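Local coordinates for B-agarase (Agarivorans gilvus, PDB 5Z6P), which probably hydrolyses the beta-galactosidic linkages of agarose as an agarase of glycoside hydrolase family 50, at residues F671-S676 against N731-F736; C687-R692 against V742-M747. All blocks are in the same frame, centred on the assembly; numbering follows the deposited sequence.

Contact 1 of 2, residues F671-S676 against N731-F736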
ATOM      1  N   PHE A 671       9.403  -1.790  -0.034  1.00 14.23           N
ATOM      2  CA  PHE A 671      10.316  -1.471  -1.113  1.00 14.82           C
ATOM      3  C   PHE A 671      10.484  -2.682  -2.048  1.00 14.91           C
ATOM      4  O   PHE A 671      10.747  -3.787  -1.590  1.00 15.28           O
ATOM      5  CB  PHE A 671      11.664  -1.026  -0.528  1.00 14.82           C
ATOM      6  CG  PHE A 671      11.558   0.194   0.323  1.00 15.17           C
ATOM      7  CD1 PHE A 671      11.418   1.438  -0.253  1.00 14.06           C
ATOM      8  CD2 PHE A 671      11.554   0.098   1.706  1.00 15.57           C
ATOM      9  CE1 PHE A 671      11.303   2.557   0.537  1.00 14.64           C
ATOM     10  CE2 PHE A 671      11.437   1.220   2.487  1.00 14.07           C
ATOM     11  CZ  PHE A 671      11.313   2.444   1.905  1.00 11.74           C
ATOM     12  N   GLY A 672      10.295  -2.466  -3.345  1.00 13.60           N
ATOM     13  CA  GLY A 672      10.532  -3.501  -4.327  1.00 16.36           C
ATOM     14  C   GLY A 672      11.494  -3.152  -5.453  1.00 17.22           C
ATOM     15  O   GLY A 672      11.877  -1.995  -5.634  1.00 16.71           O
ATOM     16  N   ALA A 673      11.896  -4.166  -6.212  1.00 17.11           N
ATOM     17  CA  ALA A 673      12.805  -3.967  -7.336  1.00 16.89           C
ATOM     18  C   ALA A 673      12.385  -4.887  -8.475  1.00 17.75           C
ATOM     19  O   ALA A 673      11.356  -5.551  -8.389  1.00 17.05           O
ATOM     20  CB  ALA A 673      14.240  -4.217  -6.925  1.00 14.01           C
ATOM     21  N   LEU A 674      13.159  -4.903  -9.554  1.00 14.91           N
ATOM     22  CA  LEU A 674      12.788  -5.715 -10.705  1.00 17.56           C
ATOM     23  C   LEU A 674      13.865  -6.733 -11.047  1.00 22.67           C
ATOM     24  O   LEU A 674      13.763  -7.419 -12.052  1.00 22.27           O
ATOM     25  CB  LEU A 674      12.511  -4.834 -11.932  1.00 19.91           C
ATOM     26  CG  LEU A 674      11.347  -3.842 -11.873  1.00 18.93           C
ATOM     27  CD1 LEU A 674      11.326  -2.955 -13.098  1.00 16.97           C
ATOM     28  CD2 LEU A 674      10.043  -4.578 -11.704  1.00 16.11           C
ATOM     29  N   ASP A 675      14.901  -6.831 -10.219  1.00 19.30           N
ATOM     30  CA  ASP A 675      16.008  -7.714 -10.539  1.00 19.54           C
ATOM     31  C   ASP A 675      15.788  -9.143 -10.032  1.00 20.46           C
ATOM     32  O   ASP A 675      16.657  -9.986 -10.182  1.00 23.28           O
ATOM     33  CB  ASP A 675      17.340  -7.137 -10.002  1.00 16.26           C
ATOM     34  CG  ASP A 675      17.376  -7.026  -8.480  1.00 19.26           C
ATOM     35  OD1 ASP A 675      16.300  -6.933  -7.872  1.00 20.02           O
ATOM     36  OD2 ASP A 675      18.485  -7.035  -7.887  1.00 21.23           O
ATOM     37  N   SER A 676      14.633  -9.435  -9.448  1.00 20.30           N
ATOM     38  CA  SER A 676      14.321 -10.831  -9.129  1.00 18.44           C
ATOM     39  C   SER A 676      13.234 -11.345 -10.067  1.00 18.26           C
ATOM     40  O   SER A 676      12.529 -12.281  -9.752  1.00 20.16           O
ATOM     41  CB  SER A 676      13.911 -11.001  -7.660  1.00 20.48           C
ATOM     42  OG  SER A 676      12.737 -10.275  -7.338  1.00 19.65           O
ATOM     43  N   ASN A 731       1.135  -7.776  -7.789  1.00 16.20           N
ATOM     44  CA  ASN A 731       2.215  -8.564  -8.395  1.00 16.11           C
ATOM     45  C   ASN A 731       3.601  -7.972  -8.186  1.00 17.39           C
ATOM     46  O   ASN A 731       4.423  -7.946  -9.106  1.00 17.35           O
ATOM     47  CB  ASN A 731       1.943  -8.734  -9.902  1.00 16.36           C
ATOM     48  CG  ASN A 731       1.827  -7.409 -10.629  1.00 17.46           C
ATOM     49  OD1 ASN A 731       1.657  -6.364 -10.007  1.00 20.76           O
ATOM     50  ND2 ASN A 731       1.929  -7.444 -11.949  1.00 16.84           N
ATOM     51  N   TYR A 732       3.858  -7.522  -6.960  1.00 16.66           N
ATOM     52  CA  TYR A 732       5.033  -6.734  -6.642  1.00 14.48           C
ATOM     53  C   TYR A 732       6.130  -7.564  -6.021  1.00 14.48           C
ATOM     54  O   TYR A 732       5.867  -8.450  -5.220  1.00 13.86           O
ATOM     55  CB  TYR A 732       4.692  -5.607  -5.648  1.00 16.37           C
ATOM     56  CG  TYR A 732       3.480  -4.766  -5.954  1.00 14.35           C
ATOM     57  CD1 TYR A 732       3.040  -4.590  -7.258  1.00 15.85           C
ATOM     58  CD2 TYR A 732       2.787  -4.130  -4.935  1.00 14.91           C
ATOM     59  CE1 TYR A 732       1.940  -3.812  -7.534  1.00 15.92           C
ATOM     60  CE2 TYR A 732       1.681  -3.337  -5.197  1.00 16.24           C
ATOM     61  CZ  TYR A 732       1.268  -3.182  -6.506  1.00 14.08           C
ATOM     62  OH  TYR A 732       0.181  -2.416  -6.809  1.00 19.16           O
ATOM     63  N   ASN A 733       7.371  -7.222  -6.343  1.00 14.75           N
ATOM     64  CA  ASN A 733       8.505  -7.763  -5.610  1.00 16.90           C
ATOM     65  C   ASN A 733       8.645  -7.079  -4.256  1.00 13.64           C
ATOM     66  O   ASN A 733       9.500  -6.241  -4.094  1.00 14.29           O
ATOM     67  CB  ASN A 733       9.805  -7.614  -6.438  1.00 16.94           C
ATOM     68  CG  ASN A 733      11.059  -7.910  -5.636  1.00 15.74           C
ATOM     69  OD1 ASN A 733      12.046  -7.188  -5.730  1.00 16.32           O
ATOM     70  ND2 ASN A 733      11.012  -8.953  -4.821  1.00 16.21           N
ATOM     71  N   ILE A 734       7.815  -7.450  -3.282  1.00 14.42           N
ATOM     72  CA  ILE A 734       7.842  -6.774  -1.979  1.00 15.43           C
ATOM     73  C   ILE A 734       8.098  -7.678  -0.782  1.00 12.34           C
ATOM     74  O   ILE A 734       8.107  -7.226   0.347  1.00 14.35           O
ATOM     75  CB  ILE A 734       6.522  -6.019  -1.723  1.00 15.00           C
ATOM     76  CG1 ILE A 734       5.322  -6.976  -1.842  1.00 13.86           C
ATOM     77  CG2 ILE A 734       6.422  -4.847  -2.665  1.00 13.93           C
ATOM     78  CD1 ILE A 734       4.046  -6.443  -1.228  1.00 15.69           C
ATOM     79  N   GLY A 735       8.326  -8.958  -1.022  1.00 13.99           N
ATOM     80  CA  GLY A 735       8.492  -9.866   0.079  1.00 12.66           C
ATOM     81  C   GLY A 735       9.833  -9.799   0.791  1.00 16.68           C
ATOM     82  O   GLY A 735      10.842  -9.366   0.231  1.00 17.61           O
ATOM     83  N   PHE A 736       9.824 -10.243   2.037  1.00 16.70           N
ATOM     84  CA  PHE A 736      11.050 -10.623   2.724  1.00 20.09           C
ATOM     85  C   PHE A 736      11.552 -11.973   2.231  1.00 17.73           C
ATOM     86  O   PHE A 736      12.757 -12.220   2.222  1.00 15.86           O
ATOM     87  CB  PHE A 736      10.844 -10.655   4.233  1.00 15.54           C
ATOM     88  CG  PHE A 736      11.415  -9.459   4.922  1.00 16.87           C
ATOM     89  CD1 PHE A 736      10.872  -8.206   4.705  1.00 15.59           C
ATOM     90  CD2 PHE A 736      12.521  -9.580   5.753  1.00 17.20           C
ATOM     91  CE1 PHE A 736      11.411  -7.092   5.318  1.00 15.69           C
ATOM     92  CE2 PHE A 736      13.066  -8.477   6.367  1.00 14.69           C
ATOM     93  CZ  PHE A 736      12.513  -7.228   6.152  1.00 18.54           C
TER
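Asn733 reaches into the bend of segment 671-676 and meets Ala673 and Ser676. One hydrogen bond joins the two loops. Ala673 N donates a hydrogen bond to Asn733 OD1 at 3.1 Å, with an N-H...O angle of 148°. The donor does not lie flat with the amide; it is tilted 27° from the carbonyl plane. The side chain gets there because CG stands anti to the backbone N, chi1 169°, which sends the amide outward from the turn. Asn733 is the centre of an inverse gamma turn, closed by a weak bond from Ile734 N to Tyr732 O.

The tight part surrounds this amide. Ala673 O sits 3.2 Å from Asn733 CB and close to OD1, an acceptor beside an acceptor. The Gly672 backbone comes against the Asn733 carbonyl. Gly672 CA lies 2.9 Å from Asn733 O, an unusually short approach whose exact value is doubtful. Ser676 OG comes within 3.3 Å of Asn733 ND2, but the angle is too poor for a hydrogen bond. The hydroxyl bonds instead to Tyr744 OH.

Packing is looser beside Phe671. The Phe671 side chain turns away from segment 731-736 and packs on Met695 and Tyr699 of helix 689-704. Ile734 brings its CA near Phe671 O, while its side chain runs off from segment 671-676. Leu674 faces solvent and makes no contact with the opposite loop.

Both ends of the Asn733 amide have further partners: OD1 also accepts from Gln689 NE2, and ND2 gives to Asp719 OD1. With two donors on its oxygen and an acceptor on its nitrogen, this buried amide is satisfied at both ends and its flip state is fixed.

Contact 2 of 2, residues C687-R692 against V742-M747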
ATOM      1  N   CYS A 687      16.581   0.031  -7.144  1.00 17.45           N
ATOM      2  CA  CYS A 687      17.171  -0.430  -8.397  1.00 20.22           C
ATOM      3  C   CYS A 687      17.646  -1.874  -8.300  1.00 20.39           C
ATOM      4  O   CYS A 687      17.941  -2.505  -9.303  1.00 22.74           O
ATOM      5  CB  CYS A 687      18.346   0.466  -8.828  1.00 22.04           C
ATOM      6  SG  CYS A 687      19.761   0.394  -7.749  1.00 22.49           S
ATOM      7  N   SER A 688      17.697  -2.407  -7.094  1.00 20.39           N
ATOM      8  CA  SER A 688      18.282  -3.722  -6.896  1.00 17.60           C
ATOM      9  C   SER A 688      17.834  -4.282  -5.562  1.00 17.42           C
ATOM     10  O   SER A 688      17.367  -3.524  -4.720  1.00 13.56           O
ATOM     11  CB  SER A 688      19.795  -3.620  -6.909  1.00 17.15           C
ATOM     12  OG  SER A 688      20.213  -3.038  -5.690  1.00 17.16           O
ATOM     13  N   GLN A 689      18.025  -5.585  -5.359  1.00 17.54           N
ATOM     14  CA  GLN A 689      17.762  -6.210  -4.064  1.00 15.65           C
ATOM     15  C   GLN A 689      18.575  -5.550  -2.956  1.00 17.05           C
ATOM     16  O   GLN A 689      18.099  -5.369  -1.842  1.00 14.70           O
ATOM     17  CB  GLN A 689      18.060  -7.713  -4.099  1.00 16.74           C
ATOM     18  CG  GLN A 689      17.094  -8.536  -4.978  1.00 15.03           C
ATOM     19  CD  GLN A 689      15.641  -8.200  -4.676  1.00 16.68           C
ATOM     20  OE1 GLN A 689      15.190  -8.290  -3.529  1.00 16.84           O
ATOM     21  NE2 GLN A 689      14.922  -7.767  -5.694  1.00 18.05           N
ATOM     22  N   GLN A 690      19.815  -5.203  -3.259  1.00 18.67           N
ATOM     23  CA  GLN A 690      20.664  -4.584  -2.254  1.00 18.41           C
ATOM     24  C   GLN A 690      20.067  -3.251  -1.805  1.00 16.36           C
ATOM     25  O   GLN A 690      20.056  -2.943  -0.621  1.00 15.78           O
ATOM     26  CB  GLN A 690      22.087  -4.387  -2.781  1.00 17.77           C
ATOM     27  CG  GLN A 690      23.054  -3.868  -1.743  1.00 22.98           C
ATOM     28  CD  GLN A 690      24.405  -3.485  -2.331  1.00 30.95           C
ATOM     29  OE1 GLN A 690      24.576  -3.449  -3.539  1.00 31.77           O
ATOM     30  NE2 GLN A 690      25.369  -3.198  -1.465  1.00 38.68           N
ATOM     31  N   GLU A 691      19.563  -2.473  -2.754  1.00 16.69           N
ATOM     32  CA  GLU A 691      19.011  -1.177  -2.421  1.00 18.33           C
ATOM     33  C   GLU A 691      17.674  -1.285  -1.669  1.00 19.16           C
ATOM     34  O   GLU A 691      17.308  -0.378  -0.928  1.00 17.63           O
ATOM     35  CB  GLU A 691      18.845  -0.319  -3.665  1.00 16.09           C
ATOM     36  CG  GLU A 691      18.493   1.128  -3.293  1.00 20.31           C
ATOM     37  CD  GLU A 691      18.592   2.109  -4.444  1.00 17.58           C
ATOM     38  OE1 GLU A 691      17.848   1.980  -5.443  1.00 17.21           O
ATOM     39  OE2 GLU A 691      19.412   3.029  -4.325  1.00 19.94           O
ATOM     40  N   ARG A 692      16.960  -2.391  -1.863  1.00 18.52           N
ATOM     41  CA  ARG A 692      15.730  -2.644  -1.125  1.00 16.34           C
ATOM     42  C   ARG A 692      15.990  -2.625   0.376  1.00 17.78           C
ATOM     43  O   ARG A 692      15.264  -1.989   1.141  1.00 14.17           O
ATOM     44  CB  ARG A 692      15.125  -3.988  -1.517  1.00 14.15           C
ATOM     45  CG  ARG A 692      14.419  -4.027  -2.867  1.00 16.34           C
ATOM     46  CD  ARG A 692      13.727  -5.388  -3.066  1.00 15.65           C
ATOM     47  NE  ARG A 692      12.626  -5.560  -2.118  1.00 13.44           N
ATOM     48  CZ  ARG A 692      12.226  -6.720  -1.610  1.00 16.20           C
ATOM     49  NH1 ARG A 692      12.843  -7.858  -1.941  1.00 12.67           N
ATOM     50  NH2 ARG A 692      11.210  -6.740  -0.750  1.00 12.06           N
ATOM     51  N   VAL A 742      12.528 -18.391   0.033  1.00 14.41           N
ATOM     52  CA  VAL A 742      13.909 -18.031   0.316  1.00 16.14           C
ATOM     53  C   VAL A 742      14.018 -16.560   0.737  1.00 15.59           C
ATOM     54  O   VAL A 742      13.705 -15.672  -0.040  1.00 17.16           O
ATOM     55  CB  VAL A 742      14.838 -18.265  -0.892  1.00 16.63           C
ATOM     56  CG1 VAL A 742      16.262 -17.863  -0.540  1.00 16.51           C
ATOM     57  CG2 VAL A 742      14.793 -19.711  -1.340  1.00 17.66           C
ATOM     58  N   PRO A 743      14.500 -16.303   1.963  1.00 15.47           N
ATOM     59  CA  PRO A 743      14.682 -14.921   2.437  1.00 14.72           C
ATOM     60  C   PRO A 743      15.665 -14.105   1.586  1.00 15.65           C
ATOM     61  O   PRO A 743      16.785 -14.547   1.372  1.00 18.25           O
ATOM     62  CB  PRO A 743      15.222 -15.110   3.852  1.00 15.68           C
ATOM     63  CG  PRO A 743      14.742 -16.470   4.262  1.00 17.29           C
ATOM     64  CD  PRO A 743      14.824 -17.288   3.006  1.00 13.88           C
ATOM     65  N   TYR A 744      15.226 -12.951   1.081  1.00 14.35           N
ATOM     66  CA  TYR A 744      16.111 -12.031   0.389  1.00 14.79           C
ATOM     67  C   TYR A 744      17.165 -11.530   1.378  1.00 18.56           C
ATOM     68  O   TYR A 744      16.828 -10.965   2.416  1.00 17.77           O
ATOM     69  CB  TYR A 744      15.338 -10.855  -0.210  1.00 14.86           C
ATOM     70  CG  TYR A 744      14.467 -11.184  -1.418  1.00 15.46           C
ATOM     71  CD1 TYR A 744      15.030 -11.364  -2.671  1.00 15.96           C
ATOM     72  CD2 TYR A 744      13.089 -11.287  -1.302  1.00 14.19           C
ATOM     73  CE1 TYR A 744      14.255 -11.645  -3.779  1.00 15.40           C
ATOM     74  CE2 TYR A 744      12.291 -11.566  -2.410  1.00 15.23           C
ATOM     75  CZ  TYR A 744      12.886 -11.749  -3.646  1.00 13.53           C
ATOM     76  OH  TYR A 744      12.126 -12.023  -4.742  1.00 15.22           O
ATOM     77  N   GLN A 745      18.438 -11.727   1.065  1.00 19.22           N
ATOM     78  CA  GLN A 745      19.475 -11.481   2.070  1.00 20.52           C
ATOM     79  C   GLN A 745      19.619 -10.014   2.503  1.00 19.30           C
ATOM     80  O   GLN A 745      19.792  -9.754   3.687  1.00 19.29           O
ATOM     81  CB  GLN A 745      20.829 -11.999   1.587  1.00 18.79           C
ATOM     82  CG  GLN A 745      21.837 -12.154   2.720  1.00 18.84           C
ATOM     83  CD  GLN A 745      21.320 -13.027   3.842  1.00 23.05           C
ATOM     84  OE1 GLN A 745      20.876 -14.150   3.618  1.00 29.51           O
ATOM     85  NE2 GLN A 745      21.372 -12.515   5.059  1.00 23.55           N
ATOM     86  N   PRO A 746      19.564  -9.056   1.561  1.00 17.86           N
ATOM     87  CA  PRO A 746      19.683  -7.681   2.061  1.00 18.38           C
ATOM     88  C   PRO A 746      18.479  -7.224   2.908  1.00 17.31           C
ATOM     89  O   PRO A 746      18.657  -6.339   3.724  1.00 15.08           O
ATOM     90  CB  PRO A 746      19.792  -6.842   0.781  1.00 15.08           C
ATOM     91  CG  PRO A 746      20.213  -7.817  -0.288  1.00 16.09           C
ATOM     92  CD  PRO A 746      19.548  -9.101   0.088  1.00 16.78           C
ATOM     93  N   MET A 747      17.296  -7.816   2.723  1.00 15.92           N
ATOM     94  CA  MET A 747      16.156  -7.470   3.571  1.00 16.52           C
ATOM     95  C   MET A 747      16.414  -7.979   4.980  1.00 17.28           C
ATOM     96  O   MET A 747      16.283  -7.232   5.949  1.00 18.55           O
ATOM     97  CB  MET A 747      14.835  -8.039   3.019  1.00 13.88           C
ATOM     98  CG  MET A 747      14.457  -7.503   1.654  1.00 14.00           C
ATOM     99  SD  MET A 747      14.406  -5.703   1.541  1.00 17.98           S
ATOM    100  CE  MET A 747      12.907  -5.366   2.496  1.00 13.09           C
TER
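Gln689 and Arg692 present their polar ends to the Tyr744 ring, and both lie over the same face. Gln689 OE1 comes in near one edge, 3.2 Å from Tyr744 CD1. Its amide plane is 30° from the ring plane. Arg692 NH1 sits nearer the other edge, 3.5 Å from Tyr744 CD2. The guanidinium stands almost upright on the ring, the planes 85° apart, and any cation-pi attraction is at most weak.

The two polar groups are held together by a bond within their own helix. Arg692 NH1 gives to Gln689 OE1 at 2.9 Å, in the carbonyl plane and on a lone pair. Gln689 folds back at chi2 to offer this oxygen, and Arg692 bends at chi3 (67°) to reach it. Further bonds fix these ends: Gln689 NE2 to Asp675, Arg692 NE to Phe671 O, and Tyr744 OH to Asp719.

Met747 covers one face of the guanidinium, with SD 3.9 Å above the plane, over the centre. SD also touches Arg692 CB at 3.6 Å. Pro746 packs its ring on the helix backbone, with CB 3.5 Å from Gln689 O.

Ser688 and Tyr744 occupy the N-cap positions of helices 689-704 and 745-762. The Ser688 hydroxyl accepts from Glu691 N. The contact joins the N-termini of two outer helices. Those helices follow parallel strands 664-668 and 709-714, consistent with the (beta/alpha)8 barrel of family 50 hydrolases.

Along the chain the segments come in the order 671-676, 687-692, 731-736, 742-747. They alternate, so the two contacts cross and neither nests in the other. Contact 1 closes the longer loop, which runs from behind strand 664-668, through helix 689-704 and strand 709-714, to the loop ahead of helix 745-762. Contact 2 opens at the start of helix 689-704 and closes at the start of helix 745-762. The centres of contact 1 and contact 2 lie about 8 Å apart, and the two touch. Together they tie the loops that follow two neighbouring parallel strands, 664-668 and 709-714, to the N-terminal ends of the helices after them.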